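Local coordinates for uncharacterized protein (Bordetella bronchiseptica RB50, PDB 3BE3) that is of unknown function but belongs to the DUF1653 family, which is grouped with the SH3-like small beta folds, at residues Phe72-Val75 with Gly76-Thr79. Numbering follows the deposited sequence.
Sequences FAYV and GHVT
The ring of Tyr74 lies over the backbone of Gly76. Gly76 CA makes a CH-pi contact with one face, 4.1 Å from the centroid of the Tyr74 ring and 27° off the normal. Gly76 N sits on the same face, 3.6 Å above the plane and over its centre. Tyr74 CG is anti to the backbone N (chi1 180°), which carries the ring forward along the chain. Tyr74 CE1 also approaches Gly76 O at 3.6 Å.

Beyond the glycine, the imidazole of His77 meets the phenol obliquely. Tyr74 OH and His77 NE2 are 3.5 Å apart.

The contact lies at the C-terminal part of strand 67-76 and the loop after it, in an antiparallel sheet consistent with the SH3-like grouping of the family. The strand pairs with strand 11-15, where Val75 and Gly76 hydrogen-bond to the backbone of Val12. Tyr13 of that strand meets the Tyr74 ring edge-to-face. Gly76 has a positive phi (107°), a backbone shape that glycine adopts readily.

A water bridges the two segments. It donates to Val75 O at 2.8 Å and to Val78 O, also at 2.8 Å. Two carbonyls three residues apart thus share one bridge. The Val75 side chain also touches Val12 and Arg14 of strand 11-15. It lies alongside the water link, with Val75 CG2 reaching Val78 O at 3.8 Å in a van der Waals contact.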
loop_
_atom_site.group_PDB
_atom_site.type_symbol
_atom_site.label_atom_id
_atom_site.label_comp_id
_atom_site.label_asym_id
_atom_site.label_seq_id
_atom_site.Cartn_x
_atom_site.Cartn_y
_atom_site.Cartn_z
ATOM N N PHE B 72 11.265 -12.611 3.547
ATOM C CA PHE B 72 10.887 -12.466 2.139
ATOM C C PHE B 72 12.151 -12.438 1.277
ATOM O O PHE B 72 12.976 -11.542 1.431
ATOM C CB PHE B 72 10.107 -11.166 1.911
ATOM C CG PHE B 72 8.690 -11.188 2.441
ATOM C CD1 PHE B 72 8.394 -10.739 3.726
ATOM C CD2 PHE B 72 7.641 -11.647 1.641
ATOM C CE1 PHE B 72 7.080 -10.746 4.204
ATOM C CE2 PHE B 72 6.335 -11.656 2.107
ATOM C CZ PHE B 72 6.052 -11.205 3.393
ATOM N N ALA B 73 12.304 -13.410 0.381
ATOM C CA ALA B 73 13.480 -13.486 -0.500
ATOM C C ALA B 73 13.201 -13.009 -1.923
ATOM O O ALA B 73 12.356 -13.571 -2.620
ATOM C CB ALA B 73 14.015 -14.912 -0.544
ATOM N N TYR B 74 13.925 -11.980 -2.356
ATOM C CA TYR B 74 13.763 -11.417 -3.702
ATOM C C TYR B 74 14.213 -12.420 -4.762
ATOM O O TYR B 74 15.302 -12.985 -4.662
ATOM C CB TYR B 74 14.599 -10.129 -3.829
ATOM C CG TYR B 74 14.537 -9.427 -5.181
ATOM C CD1 TYR B 74 13.391 -8.769 -5.600
ATOM C CD2 TYR B 74 15.637 -9.422 -6.033
ATOM C CE1 TYR B 74 13.339 -8.116 -6.839
ATOM C CE2 TYR B 74 15.591 -8.777 -7.276
ATOM C CZ TYR B 74 14.440 -8.124 -7.678
ATOM O OH TYR B 74 14.396 -7.493 -8.912
ATOM N N VAL B 75 13.383 -12.647 -5.780
ATOM C CA VAL B 75 13.765 -13.577 -6.844
ATOM C C VAL B 75 13.620 -12.994 -8.248
ATOM O O VAL B 75 13.609 -13.726 -9.235
ATOM C CB VAL B 75 12.964 -14.892 -6.790
ATOM C CG1 VAL B 75 13.053 -15.508 -5.397
ATOM C CG2 VAL B 75 11.516 -14.640 -7.193
ATOM N N GLY B 76 13.516 -11.676 -8.342
ATOM C CA GLY B 76 13.402 -11.059 -9.647
ATOM C C GLY B 76 12.021 -10.523 -9.963
ATOM O O GLY B 76 11.314 -10.037 -9.078
ATOM N N HIS B 77 11.630 -10.624 -11.228
ATOM C CA HIS B 77 10.339 -10.113 -11.671
ATOM C C HIS B 77 9.350 -11.166 -12.147
ATOM O O HIS B 77 8.239 -10.834 -12.562
ATOM C CB HIS B 77 10.565 -9.069 -12.766
ATOM C CG HIS B 77 11.276 -7.847 -12.276
ATOM N ND1 HIS B 77 10.698 -6.960 -11.395
ATOM C CD2 HIS B 77 12.547 -7.411 -12.470
ATOM C CE1 HIS B 77 11.579 -6.033 -11.063
ATOM N NE2 HIS B 77 12.709 -6.284 -11.701
ATOM N N VAL B 78 9.738 -12.432 -12.063
ATOM C CA VAL B 78 8.854 -13.509 -12.482
ATOM C C VAL B 78 8.701 -14.545 -11.380
ATOM O O VAL B 78 9.528 -14.627 -10.478
ATOM C CB VAL B 78 9.391 -14.204 -13.757
ATOM C CG1 VAL B 78 9.524 -13.194 -14.875
ATOM C CG2 VAL B 78 10.743 -14.861 -13.482
ATOM N N THR B 79 7.627 -15.326 -11.442
ATOM C CA THR B 79 7.392 -16.390 -10.465
ATOM C C THR B 79 7.796 -17.720 -11.101
ATOM O O THR B 79 7.851 -17.832 -12.326
ATOM C CB THR B 79 5.901 -16.468 -10.050
ATOM O OG1 THR B 79 5.067 -16.296 -11.208
ATOM C CG2 THR B 79 5.583 -15.412 -9.010
HETATM O O HOH W 1 11.957 -15.853 -9.938
#